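Sugar ABC transporter substrate-binding protein (Treponema pallidum subsp. pallidum, PDB 5U2P) probably binds a ligand, perhaps a sugar, in the periplasm and hands it to an ABC transporter, though its true ligand is not established. Local coordinates at residues Q48-K53 / N335-E340; E55-I60 / A331-S336; R207-R212 / I218-E223. All coordinates share one frame; numbering follows the deposited sequence.

Interaction 1: residues Q48-K53 / N335-E340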
ATOM      1  N   GLN A  48     -23.048  -7.563  -2.931  1.00 39.12           N
ATOM      2  CA  GLN A  48     -24.426  -7.909  -3.266  1.00 28.45           C
ATOM      3  C   GLN A  48     -25.237  -8.129  -2.015  1.00 45.70           C
ATOM      4  O   GLN A  48     -26.336  -7.604  -1.882  1.00 42.34           O
ATOM      5  CB  GLN A  48     -24.473  -9.166  -4.135  1.00 41.90           C
ATOM      6  CG  GLN A  48     -24.040  -8.938  -5.568  1.00 58.10           C
ATOM      7  CD  GLN A  48     -23.854 -10.243  -6.318  1.00 77.91           C
ATOM      8  OE1 GLN A  48     -24.633 -11.179  -6.149  1.00 58.22           O
ATOM      9  NE2 GLN A  48     -22.810 -10.316  -7.138  1.00 74.80           N
ATOM     10  N   ASN A  49     -24.680  -8.909  -1.099  1.00 40.34           N
ATOM     11  CA  ASN A  49     -25.384  -9.265   0.115  1.00 51.59           C
ATOM     12  C   ASN A  49     -25.501  -8.055   1.018  1.00 39.72           C
ATOM     13  O   ASN A  49     -26.484  -7.909   1.744  1.00 43.35           O
ATOM     14  CB  ASN A  49     -24.676 -10.420   0.823  1.00 58.62           C
ATOM     15  CG  ASN A  49     -24.735 -11.715   0.016  1.00 63.09           C
ATOM     16  OD1 ASN A  49     -25.635 -11.905  -0.801  1.00 53.95           O
ATOM     17  ND2 ASN A  49     -23.773 -12.603   0.238  1.00 52.22           N
ATOM     18  N   VAL A  50     -24.488  -7.185   0.966  1.00 37.89           N
ATOM     19  CA  VAL A  50     -24.530  -5.922   1.673  1.00 32.51           C
ATOM     20  C   VAL A  50     -25.733  -5.097   1.216  1.00 33.47           C
ATOM     21  O   VAL A  50     -26.506  -4.595   2.034  1.00 31.78           O
ATOM     22  CB  VAL A  50     -23.212  -5.110   1.453  1.00 37.00           C
ATOM     23  CG1 VAL A  50     -23.457  -3.657   1.578  1.00 44.49           C
ATOM     24  CG2 VAL A  50     -22.148  -5.555   2.434  1.00 49.27           C
ATOM     25  N   PHE A  51     -25.894  -4.954  -0.094  1.00 33.82           N
ATOM     26  CA  PHE A  51     -26.992  -4.154  -0.624  1.00 41.18           C
ATOM     27  C   PHE A  51     -28.331  -4.864  -0.402  1.00 35.97           C
ATOM     28  O   PHE A  51     -29.368  -4.216  -0.254  1.00 37.31           O
ATOM     29  CB  PHE A  51     -26.779  -3.853  -2.109  1.00 35.11           C
ATOM     30  CG  PHE A  51     -25.562  -3.003  -2.400  1.00 38.79           C
ATOM     31  CD1 PHE A  51     -25.069  -2.109  -1.461  1.00 31.88           C
ATOM     32  CD2 PHE A  51     -24.911  -3.104  -3.617  1.00 47.07           C
ATOM     33  CE1 PHE A  51     -23.950  -1.336  -1.729  1.00 46.74           C
ATOM     34  CE2 PHE A  51     -23.797  -2.336  -3.886  1.00 35.77           C
ATOM     35  CZ  PHE A  51     -23.317  -1.450  -2.940  1.00 29.32           C
ATOM     36  N   THR A  52     -28.319  -6.197  -0.360  1.00 38.52           N
ATOM     37  CA  THR A  52     -29.546  -6.939  -0.103  1.00 40.24           C
ATOM     38  C   THR A  52     -30.021  -6.691   1.323  1.00 39.10           C
ATOM     39  O   THR A  52     -31.217  -6.501   1.552  1.00 37.93           O
ATOM     40  CB  THR A  52     -29.366  -8.463  -0.326  1.00 44.76           C
ATOM     41  OG1 THR A  52     -28.991  -8.706  -1.684  1.00 39.64           O
ATOM     42  CG2 THR A  52     -30.665  -9.213  -0.038  1.00 45.96           C
ATOM     43  N   LYS A  53     -29.086  -6.708   2.274  1.00 40.60           N
ATOM     44  CA  LYS A  53     -29.384  -6.389   3.672  1.00 40.72           C
ATOM     45  C   LYS A  53     -29.904  -4.980   3.815  1.00 46.86           C
ATOM     46  O   LYS A  53     -30.789  -4.702   4.619  1.00 35.35           O
ATOM     47  CB  LYS A  53     -28.141  -6.535   4.552  1.00 46.36           C
ATOM     48  CG  LYS A  53     -27.830  -7.943   5.006  1.00 62.34           C
ATOM     49  CD  LYS A  53     -26.590  -7.973   5.894  1.00 73.87           C
ATOM     50  CE  LYS A  53     -26.833  -7.301   7.238  1.00 68.60           C
ATOM     51  NZ  LYS A  53     -25.640  -7.378   8.123  1.00 72.08           N
ATOM     52  N   ASN A 335     -18.663  -6.933   9.388  1.00 27.21           N
ATOM     53  CA  ASN A 335     -18.436  -8.334   9.748  1.00 30.88           C
ATOM     54  C   ASN A 335     -19.022  -9.280   8.700  1.00 29.58           C
ATOM     55  O   ASN A 335     -18.368 -10.228   8.275  1.00 34.92           O
ATOM     56  CB  ASN A 335     -19.010  -8.627  11.129  1.00 35.50           C
ATOM     57  CG  ASN A 335     -18.107  -8.137  12.245  1.00 51.54           C
ATOM     58  OD1 ASN A 335     -16.881  -8.146  12.115  1.00 52.97           O
ATOM     59  ND2 ASN A 335     -18.705  -7.708  13.349  1.00 44.66           N
ATOM     60  N   SER A 336     -20.232  -8.986   8.252  1.00 26.69           N
ATOM     61  CA  SER A 336     -20.861  -9.737   7.178  1.00 39.07           C
ATOM     62  C   SER A 336     -20.062  -9.637   5.885  1.00 39.50           C
ATOM     63  O   SER A 336     -19.773 -10.639   5.231  1.00 31.84           O
ATOM     64  CB  SER A 336     -22.290  -9.232   6.971  1.00 46.82           C
ATOM     65  OG  SER A 336     -22.914  -9.883   5.885  1.00 67.30           O
ATOM     66  N   PHE A 337     -19.667  -8.422   5.532  1.00 30.21           N
ATOM     67  CA  PHE A 337     -18.915  -8.185   4.313  1.00 24.34           C
ATOM     68  C   PHE A 337     -17.614  -8.982   4.246  1.00 26.05           C
ATOM     69  O   PHE A 337     -17.263  -9.530   3.199  1.00 30.23           O
ATOM     70  CB  PHE A 337     -18.651  -6.670   4.210  1.00 25.91           C
ATOM     71  CG  PHE A 337     -17.957  -6.234   2.947  1.00 26.74           C
ATOM     72  CD1 PHE A 337     -18.437  -6.603   1.708  1.00 27.91           C
ATOM     73  CD2 PHE A 337     -16.848  -5.399   3.009  1.00 27.56           C
ATOM     74  CE1 PHE A 337     -17.814  -6.179   0.553  1.00 28.77           C
ATOM     75  CE2 PHE A 337     -16.210  -4.972   1.850  1.00 24.94           C
ATOM     76  CZ  PHE A 337     -16.695  -5.361   0.622  1.00 32.05           C
ATOM     77  N   PHE A 338     -16.876  -9.028   5.353  1.00 25.95           N
ATOM     78  CA  PHE A 338     -15.567  -9.648   5.352  1.00 27.98           C
ATOM     79  C   PHE A 338     -15.618 -11.155   5.589  1.00 34.57           C
ATOM     80  O   PHE A 338     -14.571 -11.797   5.711  1.00 33.50           O
ATOM     81  CB  PHE A 338     -14.661  -8.970   6.379  1.00 22.31           C
ATOM     82  CG  PHE A 338     -13.916  -7.787   5.799  1.00 21.90           C
ATOM     83  CD1 PHE A 338     -14.472  -6.520   5.822  1.00 24.29           C
ATOM     84  CD2 PHE A 338     -12.713  -7.970   5.146  1.00 27.40           C
ATOM     85  CE1 PHE A 338     -13.808  -5.446   5.246  1.00 20.45           C
ATOM     86  CE2 PHE A 338     -12.043  -6.901   4.561  1.00 28.34           C
ATOM     87  CZ  PHE A 338     -12.597  -5.634   4.617  1.00 24.28           C
ATOM     88  N   GLU A 339     -16.822 -11.719   5.623  1.00 33.88           N
ATOM     89  CA  GLU A 339     -16.958 -13.174   5.511  1.00 30.91           C
ATOM     90  C   GLU A 339     -16.732 -13.592   4.053  1.00 48.69           C
ATOM     91  O   GLU A 339     -16.469 -14.756   3.767  1.00 44.97           O
ATOM     92  CB  GLU A 339     -18.327 -13.632   6.010  1.00 34.93           C
ATOM     93  CG  GLU A 339     -18.461 -13.539   7.522  1.00 46.85           C
ATOM     94  CD  GLU A 339     -19.838 -13.929   8.014  1.00 73.42           C
ATOM     95  OE1 GLU A 339     -20.669 -14.342   7.179  1.00 73.77           O
ATOM     96  OE2 GLU A 339     -20.088 -13.821   9.233  1.00 69.71           O
ATOM     97  N   GLU A 340     -16.813 -12.617   3.147  1.00 30.71           N
ATOM     98  CA  GLU A 340     -16.611 -12.829   1.718  1.00 35.35           C
ATOM     99  C   GLU A 340     -15.458 -12.008   1.148  1.00 39.73           C
ATOM    100  O   GLU A 340     -14.675 -12.483   0.333  1.00 30.93           O
ATOM    101  CB  GLU A 340     -17.891 -12.477   0.965  1.00 34.73           C
ATOM    102  CG  GLU A 340     -19.110 -13.221   1.459  1.00 66.90           C
ATOM    103  CD  GLU A 340     -20.202 -13.285   0.414  1.00 80.71           C
ATOM    104  OE1 GLU A 340     -21.169 -12.501   0.521  1.00 69.82           O
ATOM    105  OE2 GLU A 340     -20.088 -14.117  -0.511  1.00 88.42           O
TER
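Helix 45-58 and the end of helix 331-337 come closest at Val50 and Phe337, whose CA atoms lie 6.6 Å apart. Between them the two side chains make the apolar part of the contact. Val50 CG2 sits 3.9 Å from Phe337 CD1 and also near Phe337 CB. The Phe337 CG is anti to its own backbone N (chi1 -176°), which turns the ring so that CD1 comes against the valine branch obliquely. His341 stacks on the same ring. This is helix-to-helix packing in a bacterial extracellular solute-binding protein fold. It joins a helix from the start of the chain, beside strand 61-67, to one some 280 residues later. Lys53 flanks the apolar pair. Its chain bends at chi3, and Lys53 NZ ends 4.0 Å from Ser336 CB, while its CD lies near Ser336 OG. The ammonium group also makes a cation-pi contact with Tyr333. One turn back along helix 45-58, Asn49 and Glu340 meet at about a right angle. Asn49 ND2 gives a weak hydrogen bond to Glu340 OE1, 2.6 Å long but bent to 123° at the hydrogen. The other carboxylate oxygen, Glu340 OE2, is hydrogen-bonded to Ser45 OG, at the start of helix 45-58.

Interaction 2: residues E55-I60 / A331-S336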
ATOM      1  N   GLU A  55     -31.589  -3.204   1.706  1.00 32.86           N
ATOM      2  CA  GLU A  55     -32.964  -3.110   1.234  1.00 42.63           C
ATOM      3  C   GLU A  55     -33.904  -3.797   2.206  1.00 40.01           C
ATOM      4  O   GLU A  55     -34.989  -3.303   2.482  1.00 45.47           O
ATOM      5  CB  GLU A  55     -33.111  -3.722  -0.156  1.00 38.36           C
ATOM      6  CG  GLU A  55     -34.532  -3.627  -0.696  1.00 43.75           C
ATOM      7  CD  GLU A  55     -34.633  -3.970  -2.168  1.00 62.55           C
ATOM      8  OE1 GLU A  55     -33.582  -4.091  -2.829  1.00 63.78           O
ATOM      9  OE2 GLU A  55     -35.770  -4.115  -2.667  1.00 74.80           O
ATOM     10  N   LEU A  56     -33.457  -4.922   2.746  1.00 42.47           N
ATOM     11  CA  LEU A  56     -34.292  -5.738   3.610  1.00 49.39           C
ATOM     12  C   LEU A  56     -34.497  -5.073   4.971  1.00 54.21           C
ATOM     13  O   LEU A  56     -35.611  -5.042   5.485  1.00 46.52           O
ATOM     14  CB  LEU A  56     -33.665  -7.122   3.776  1.00 48.19           C
ATOM     15  CG  LEU A  56     -34.536  -8.230   4.368  1.00 71.27           C
ATOM     16  CD1 LEU A  56     -35.763  -8.482   3.506  1.00 60.41           C
ATOM     17  CD2 LEU A  56     -33.723  -9.511   4.531  1.00 65.12           C
ATOM     18  N   GLU A  57     -33.426  -4.515   5.531  1.00 39.49           N
ATOM     19  CA  GLU A  57     -33.453  -3.985   6.895  1.00 35.51           C
ATOM     20  C   GLU A  57     -33.649  -2.477   6.980  1.00 51.01           C
ATOM     21  O   GLU A  57     -34.190  -1.983   7.968  1.00 45.92           O
ATOM     22  CB  GLU A  57     -32.165  -4.367   7.629  1.00 38.24           C
ATOM     23  CG  GLU A  57     -31.911  -5.888   7.685  1.00 42.72           C
ATOM     24  CD  GLU A  57     -30.655  -6.270   8.468  1.00 55.39           C
ATOM     25  OE1 GLU A  57     -30.135  -5.432   9.229  1.00 51.91           O
ATOM     26  OE2 GLU A  57     -30.184  -7.418   8.318  1.00 68.52           O
ATOM     27  N   GLU A  58     -33.224  -1.739   5.961  1.00 30.73           N
ATOM     28  CA  GLU A  58     -33.184  -0.288   6.069  1.00 26.93           C
ATOM     29  C   GLU A  58     -34.166   0.393   5.126  1.00 28.92           C
ATOM     30  O   GLU A  58     -34.280   1.631   5.125  1.00 35.31           O
ATOM     31  CB  GLU A  58     -31.756   0.219   5.821  1.00 33.72           C
ATOM     32  CG  GLU A  58     -30.730  -0.393   6.784  1.00 36.81           C
ATOM     33  CD  GLU A  58     -31.010  -0.060   8.242  1.00 33.07           C
ATOM     34  OE1 GLU A  58     -31.464   1.059   8.519  1.00 33.14           O
ATOM     35  OE2 GLU A  58     -30.764  -0.902   9.123  1.00 32.51           O
ATOM     36  N   GLY A  59     -34.847  -0.411   4.320  1.00 31.00           N
ATOM     37  CA  GLY A  59     -35.845   0.079   3.385  1.00 44.72           C
ATOM     38  C   GLY A  59     -35.236   0.973   2.329  1.00 52.75           C
ATOM     39  O   GLY A  59     -35.839   1.957   1.902  1.00 37.66           O
ATOM     40  N   ILE A  60     -34.022   0.643   1.913  1.00 35.54           N
ATOM     41  CA  ILE A  60     -33.378   1.388   0.828  1.00 33.16           C
ATOM     42  C   ILE A  60     -33.255   0.440  -0.365  1.00 46.47           C
ATOM     43  O   ILE A  60     -32.436  -0.477  -0.356  1.00 56.92           O
ATOM     44  CB  ILE A  60     -32.007   1.950   1.221  1.00 45.71           C
ATOM     45  CG1 ILE A  60     -32.146   2.886   2.435  1.00 31.63           C
ATOM     46  CG2 ILE A  60     -31.412   2.710   0.046  1.00 38.20           C
ATOM     47  CD1 ILE A  60     -30.845   3.427   2.970  1.00 38.71           C
ATOM     48  N   ALA A 331     -20.305  -2.116  12.391  1.00 29.06           N
ATOM     49  CA  ALA A 331     -19.553  -3.350  12.627  1.00 36.34           C
ATOM     50  C   ALA A 331     -20.307  -4.570  12.091  1.00 31.27           C
ATOM     51  O   ALA A 331     -19.697  -5.503  11.556  1.00 28.60           O
ATOM     52  CB  ALA A 331     -19.267  -3.510  14.109  1.00 36.83           C
ATOM     53  N   ALA A 332     -21.633  -4.544  12.220  1.00 32.37           N
ATOM     54  CA  ALA A 332     -22.480  -5.639  11.749  1.00 33.22           C
ATOM     55  C   ALA A 332     -22.324  -5.871  10.253  1.00 36.02           C
ATOM     56  O   ALA A 332     -22.232  -7.012   9.789  1.00 29.68           O
ATOM     57  CB  ALA A 332     -23.944  -5.361  12.084  1.00 38.45           C
ATOM     58  N   TYR A 333     -22.298  -4.781   9.494  1.00 31.33           N
ATOM     59  CA  TYR A 333     -22.161  -4.892   8.050  1.00 23.89           C
ATOM     60  C   TYR A 333     -20.736  -5.217   7.634  1.00 25.99           C
ATOM     61  O   TYR A 333     -20.526  -6.019   6.727  1.00 28.05           O
ATOM     62  CB  TYR A 333     -22.643  -3.613   7.385  1.00 20.07           C
ATOM     63  CG  TYR A 333     -24.147  -3.556   7.173  1.00 21.29           C
ATOM     64  CD1 TYR A 333     -25.030  -3.542   8.244  1.00 23.08           C
ATOM     65  CD2 TYR A 333     -24.684  -3.528   5.896  1.00 22.82           C
ATOM     66  CE1 TYR A 333     -26.383  -3.501   8.042  1.00 27.71           C
ATOM     67  CE2 TYR A 333     -26.040  -3.487   5.690  1.00 26.54           C
ATOM     68  CZ  TYR A 333     -26.885  -3.469   6.767  1.00 34.26           C
ATOM     69  OH  TYR A 333     -28.241  -3.410   6.568  1.00 29.70           O
ATOM     70  N   GLN A 334     -19.753  -4.601   8.293  1.00 25.15           N
ATOM     71  CA  GLN A 334     -18.362  -4.935   8.021  1.00 25.44           C
ATOM     72  C   GLN A 334     -18.090  -6.417   8.307  1.00 23.82           C
ATOM     73  O   GLN A 334     -17.373  -7.074   7.548  1.00 25.21           O
ATOM     74  CB  GLN A 334     -17.412  -4.062   8.848  1.00 27.61           C
ATOM     75  CG  GLN A 334     -17.378  -2.599   8.414  1.00 24.39           C
ATOM     76  CD  GLN A 334     -16.941  -2.460   6.974  1.00 19.99           C
ATOM     77  OE1 GLN A 334     -15.854  -2.904   6.601  1.00 20.88           O
ATOM     78  NE2 GLN A 334     -17.806  -1.878   6.145  1.00 25.44           N
ATOM     79  N   ASN A 335     -18.663  -6.933   9.388  1.00 27.21           N
ATOM     80  CA  ASN A 335     -18.436  -8.334   9.748  1.00 30.88           C
ATOM     81  C   ASN A 335     -19.022  -9.280   8.700  1.00 29.58           C
ATOM     82  O   ASN A 335     -18.368 -10.228   8.275  1.00 34.92           O
ATOM     83  CB  ASN A 335     -19.010  -8.627  11.129  1.00 35.50           C
ATOM     84  CG  ASN A 335     -18.107  -8.137  12.245  1.00 51.54           C
ATOM     85  OD1 ASN A 335     -16.881  -8.146  12.115  1.00 52.97           O
ATOM     86  ND2 ASN A 335     -18.705  -7.708  13.349  1.00 44.66           N
ATOM     87  N   SER A 336     -20.232  -8.986   8.252  1.00 26.69           N
ATOM     88  CA  SER A 336     -20.861  -9.737   7.178  1.00 39.07           C
ATOM     89  C   SER A 336     -20.062  -9.637   5.885  1.00 39.50           C
ATOM     90  O   SER A 336     -19.773 -10.639   5.231  1.00 31.84           O
ATOM     91  CB  SER A 336     -22.290  -9.232   6.971  1.00 46.82           C
ATOM     92  OG  SER A 336     -22.914  -9.883   5.885  1.00 67.30           O
TER
HETATM   93  O   HOH W   1     -29.546  -3.039   8.970  1.00 32.26           O
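Tyr333 reaches from helix 331-337 to Glu57 and Glu58 near the end of helix 45-58. The backbones stay well apart: the nearest CA atoms, those of Glu57 and Tyr333, are 11.4 Å from each other. Direct contact is slight and falls on the phenol oxygen. Tyr333 OH lies 3.8 Å from Glu57 OE1 and 3.9 Å from Glu58 CG, and no direct hydrogen bond forms between the segments. The polar link runs through one water. It lies in the plane of the Tyr333 ring, at its edge, 2.8 Å from Tyr333 OH. The same water donates to Glu57 OE1 and to Glu58 OE2, each 2.5 Å away. Both hydrogens of the water are thus spent on carboxylates. The two acids reach it by different shapes. The Glu57 chain is extended beyond CG, whereas Glu58 folds back at chi2 (-61°) to bring OE2 round. Two neighbouring carboxylates would probably be eased by sharing this donor. Gly59, with positive phi, then leads the chain off the helix toward strand 61-67. Helix 318-329 packs nearby, with Val327 touching both Glu58 and Tyr333. Leu54 of helix 45-58 also touches Tyr333, so its ring is held between the two helices.

Interaction 3: residues R207-R212 / I218-E223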
ATOM      1  N   ARG A 207       4.195  12.689  -1.302  1.00 23.73           N
ATOM      2  CA  ARG A 207       3.276  13.171  -2.319  1.00 24.64           C
ATOM      3  C   ARG A 207       3.899  14.211  -3.243  1.00 22.42           C
ATOM      4  O   ARG A 207       3.722  14.160  -4.466  1.00 27.87           O
ATOM      5  CB  ARG A 207       2.039  13.770  -1.669  1.00 30.04           C
ATOM      6  CG  ARG A 207       1.117  12.724  -1.132  1.00 27.55           C
ATOM      7  CD  ARG A 207      -0.097  13.316  -0.453  1.00 27.06           C
ATOM      8  NE  ARG A 207      -1.013  12.257  -0.021  1.00 28.88           N
ATOM      9  CZ  ARG A 207      -1.952  12.417   0.906  1.00 30.84           C
ATOM     10  NH1 ARG A 207      -2.093  13.598   1.497  1.00 32.12           N
ATOM     11  NH2 ARG A 207      -2.743  11.399   1.241  1.00 26.37           N
ATOM     12  N   ASP A 208       4.596  15.186  -2.663  1.00 28.16           N
ATOM     13  CA  ASP A 208       5.242  16.212  -3.465  1.00 24.25           C
ATOM     14  C   ASP A 208       6.294  15.634  -4.403  1.00 25.12           C
ATOM     15  O   ASP A 208       6.454  16.104  -5.528  1.00 28.43           O
ATOM     16  CB  ASP A 208       5.895  17.274  -2.580  1.00 29.37           C
ATOM     17  CG  ASP A 208       4.882  18.163  -1.888  1.00 34.01           C
ATOM     18  OD1 ASP A 208       3.676  18.010  -2.172  1.00 28.87           O
ATOM     19  OD2 ASP A 208       5.298  19.014  -1.073  1.00 31.86           O
ATOM     20  N   LEU A 209       7.030  14.635  -3.930  1.00 25.31           N
ATOM     21  CA  LEU A 209       8.053  14.010  -4.757  1.00 23.37           C
ATOM     22  C   LEU A 209       7.417  13.380  -5.996  1.00 27.21           C
ATOM     23  O   LEU A 209       7.935  13.529  -7.099  1.00 25.54           O
ATOM     24  CB  LEU A 209       8.833  12.962  -3.959  1.00 25.30           C
ATOM     25  CG  LEU A 209      10.015  12.327  -4.692  1.00 26.62           C
ATOM     26  CD1 LEU A 209      11.134  13.343  -4.924  1.00 27.76           C
ATOM     27  CD2 LEU A 209      10.545  11.111  -3.938  1.00 26.15           C
ATOM     28  N   VAL A 210       6.321  12.649  -5.817  1.00 29.13           N
ATOM     29  CA  VAL A 210       5.631  12.046  -6.961  1.00 28.07           C
ATOM     30  C   VAL A 210       5.147  13.147  -7.908  1.00 29.35           C
ATOM     31  O   VAL A 210       5.268  13.040  -9.131  1.00 29.80           O
ATOM     32  CB  VAL A 210       4.452  11.164  -6.516  1.00 29.46           C
ATOM     33  CG1 VAL A 210       3.694  10.637  -7.721  1.00 32.00           C
ATOM     34  CG2 VAL A 210       4.967  10.002  -5.662  1.00 23.40           C
ATOM     35  N   LYS A 211       4.625  14.218  -7.327  1.00 28.40           N
ATOM     36  CA  LYS A 211       4.114  15.343  -8.099  1.00 35.90           C
ATOM     37  C   LYS A 211       5.200  15.951  -8.982  1.00 29.69           C
ATOM     38  O   LYS A 211       5.011  16.126 -10.193  1.00 30.71           O
ATOM     39  CB  LYS A 211       3.541  16.405  -7.152  1.00 30.91           C
ATOM     40  CG  LYS A 211       2.808  17.557  -7.843  1.00 37.11           C
ATOM     41  CD  LYS A 211       1.530  17.061  -8.515  1.00 71.84           C
ATOM     42  CE  LYS A 211       0.598  18.205  -8.911  1.00 68.48           C
ATOM     43  NZ  LYS A 211       1.136  19.020 -10.028  1.00 72.42           N
ATOM     44  N   ARG A 212       6.347  16.272  -8.387  1.00 30.32           N
ATOM     45  CA  ARG A 212       7.382  16.977  -9.142  1.00 32.23           C
ATOM     46  C   ARG A 212       8.112  16.004 -10.065  1.00 34.49           C
ATOM     47  O   ARG A 212       8.605  16.401 -11.114  1.00 35.47           O
ATOM     48  CB  ARG A 212       8.360  17.724  -8.217  1.00 32.85           C
ATOM     49  CG  ARG A 212       9.224  16.923  -7.261  1.00 43.64           C
ATOM     50  CD  ARG A 212      10.157  17.884  -6.504  1.00 46.07           C
ATOM     51  NE  ARG A 212      10.901  17.263  -5.408  1.00 35.16           N
ATOM     52  CZ  ARG A 212      10.431  17.094  -4.172  1.00 35.12           C
ATOM     53  NH1 ARG A 212       9.197  17.484  -3.848  1.00 34.58           N
ATOM     54  NH2 ARG A 212      11.200  16.531  -3.254  1.00 32.48           N
ATOM     55  N   ILE A 218      11.185  18.195 -11.282  1.00 41.42           N
ATOM     56  CA  ILE A 218      12.158  17.758 -10.287  1.00 33.56           C
ATOM     57  C   ILE A 218      13.589  17.998 -10.762  1.00 47.39           C
ATOM     58  O   ILE A 218      13.887  17.859 -11.946  1.00 36.36           O
ATOM     59  CB  ILE A 218      11.981  16.267  -9.943  1.00 34.80           C
ATOM     60  CG1 ILE A 218      12.866  15.872  -8.757  1.00 30.83           C
ATOM     61  CG2 ILE A 218      12.264  15.374 -11.147  1.00 34.44           C
ATOM     62  CD1 ILE A 218      12.439  14.558  -8.132  1.00 32.63           C
ATOM     63  N   ASP A 219      14.451  18.393  -9.828  1.00 41.61           N
ATOM     64  CA  ASP A 219      15.898  18.371 -10.042  1.00 43.32           C
ATOM     65  C   ASP A 219      16.541  17.495  -8.965  1.00 31.71           C
ATOM     66  O   ASP A 219      16.624  17.898  -7.796  1.00 35.23           O
ATOM     67  CB  ASP A 219      16.482  19.788 -10.014  1.00 44.90           C
ATOM     68  CG  ASP A 219      17.949  19.823 -10.420  1.00 70.94           C
ATOM     69  OD1 ASP A 219      18.669  18.833 -10.154  1.00 42.33           O
ATOM     70  OD2 ASP A 219      18.384  20.838 -11.005  1.00 78.39           O
ATOM     71  N   TRP A 220      16.960  16.294  -9.354  1.00 39.45           N
ATOM     72  CA  TRP A 220      17.432  15.300  -8.396  1.00 40.83           C
ATOM     73  C   TRP A 220      18.626  15.779  -7.573  1.00 49.65           C
ATOM     74  O   TRP A 220      18.809  15.318  -6.446  1.00 34.92           O
ATOM     75  CB  TRP A 220      17.762  13.978  -9.117  1.00 44.84           C
ATOM     76  CG  TRP A 220      16.493  13.249  -9.539  1.00 43.78           C
ATOM     77  CD1 TRP A 220      15.935  13.229 -10.785  1.00 38.52           C
ATOM     78  CD2 TRP A 220      15.615  12.487  -8.699  1.00 38.90           C
ATOM     79  NE1 TRP A 220      14.769  12.504 -10.774  1.00 36.56           N
ATOM     80  CE2 TRP A 220      14.552  12.032  -9.508  1.00 30.26           C
ATOM     81  CE3 TRP A 220      15.629  12.139  -7.345  1.00 33.49           C
ATOM     82  CZ2 TRP A 220      13.517  11.246  -9.007  1.00 34.59           C
ATOM     83  CZ3 TRP A 220      14.596  11.363  -6.850  1.00 30.76           C
ATOM     84  CH2 TRP A 220      13.555  10.930  -7.677  1.00 31.25           C
ATOM     85  N   THR A 221      19.422  16.708  -8.099  1.00 44.13           N
ATOM     86  CA  THR A 221      20.605  17.160  -7.367  1.00 40.22           C
ATOM     87  C   THR A 221      20.225  18.070  -6.211  1.00 37.09           C
ATOM     88  O   THR A 221      21.061  18.434  -5.385  1.00 45.64           O
ATOM     89  CB  THR A 221      21.601  17.888  -8.291  1.00 56.11           C
ATOM     90  OG1 THR A 221      20.960  19.005  -8.913  1.00 46.73           O
ATOM     91  CG2 THR A 221      22.110  16.932  -9.360  1.00 45.28           C
ATOM     92  N   HIS A 222      18.958  18.449  -6.155  1.00 33.43           N
ATOM     93  CA  HIS A 222      18.459  19.209  -5.030  1.00 33.72           C
ATOM     94  C   HIS A 222      17.885  18.266  -3.945  1.00 35.16           C
ATOM     95  O   HIS A 222      17.572  18.709  -2.833  1.00 36.21           O
ATOM     96  CB  HIS A 222      17.415  20.216  -5.532  1.00 68.09           C
ATOM     97  CG  HIS A 222      17.961  21.195  -6.535  1.00 88.30           C
ATOM     98  ND1 HIS A 222      18.792  20.817  -7.566  1.00100.00           N
ATOM     99  CD2 HIS A 222      17.792  22.537  -6.671  1.00 79.89           C
ATOM    100  CE1 HIS A 222      19.117  21.876  -8.288  1.00 86.01           C
ATOM    101  NE2 HIS A 222      18.521  22.931  -7.763  1.00 85.34           N
ATOM    102  N   GLU A 223      17.761  16.974  -4.246  1.00 36.53           N
ATOM    103  CA  GLU A 223      17.087  16.055  -3.319  1.00 34.25           C
ATOM    104  C   GLU A 223      18.030  15.523  -2.246  1.00 42.72           C
ATOM    105  O   GLU A 223      18.191  14.311  -2.099  1.00 31.12           O
ATOM    106  CB  GLU A 223      16.457  14.880  -4.087  1.00 31.36           C
ATOM    107  CG  GLU A 223      15.461  15.309  -5.165  1.00 40.72           C
ATOM    108  CD  GLU A 223      14.196  15.939  -4.597  1.00 49.22           C
ATOM    109  OE1 GLU A 223      13.549  16.719  -5.323  1.00 38.67           O
ATOM    110  OE2 GLU A 223      13.845  15.656  -3.432  1.00 31.30           O
TER
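Arg212, in the last turn of helix 191-214, meets Ile218 in the loop that follows, and Ile218 N donates a 3.1 Å hydrogen bond to Arg212 O. From there the arginine side chain crosses Ile218 at about a right angle. Its CB lies near Ile218 N. CG sits between the backbone N and the carbonyl carbon (chi1 64°), and the chain is extended from there to NE. Arg212 CG rests 3.9 Å from Ile218 CB, and CD passes both Ile218 CG1 and Glu223 OE1. The head then meets Glu223 in a two-nitrogen, side-on salt bridge. Arg212 NE donates to Glu223 OE1 at 2.7 Å. Arg212 NH2 donates to Glu223 OE2 at 2.8 Å. The guanidinium and carboxylate planes are only 14° apart, and the second bond uses the syn lone pair of OE2. Two bonds to two oxygens fix the rotation of both groups, and they pair the charge of a buried glutamate. Leu209 CA lies over one face of the guanidinium, toward its rim. Beside the bridge, Leu209 CD1 packs 3.7 Å from Ile218 CD1, which itself lies over the centre of the Trp220 ring, 3.5 Å above its plane. Asp219 OD1 takes Thr221 N in an Asx turn as the 3-10 segment 220-222 begins. The contact folds the loop that leads to helix 227-238 back against helix 191-214, while helix 406-417 lies alongside, its Ala413 touching Trp220 and its Gln414 accepting from Trp220 N.

How the interactions relate
Interactions 1 and 2 are neighbouring parts of one interface between helix 45-58 and helix 331-337, with centres about 8 Å apart. They share Asn335 and Ser336. Lys53 and Tyr333 tie them directly: Lys53 O lies 3.5 Å from Tyr333 OH, and Val50 O is 3.8 Å from Tyr333 CE2. Interaction 3 is remote. Its centre is about 43 Å from that of interaction 1 and about 45 Å from that of interaction 2, on the opposite side of the chain's centre. Interactions 1 and 2 join distant parts of the sequence, whereas interaction 3 is local and falls within the stretch they span. None of the three includes a bound ligand.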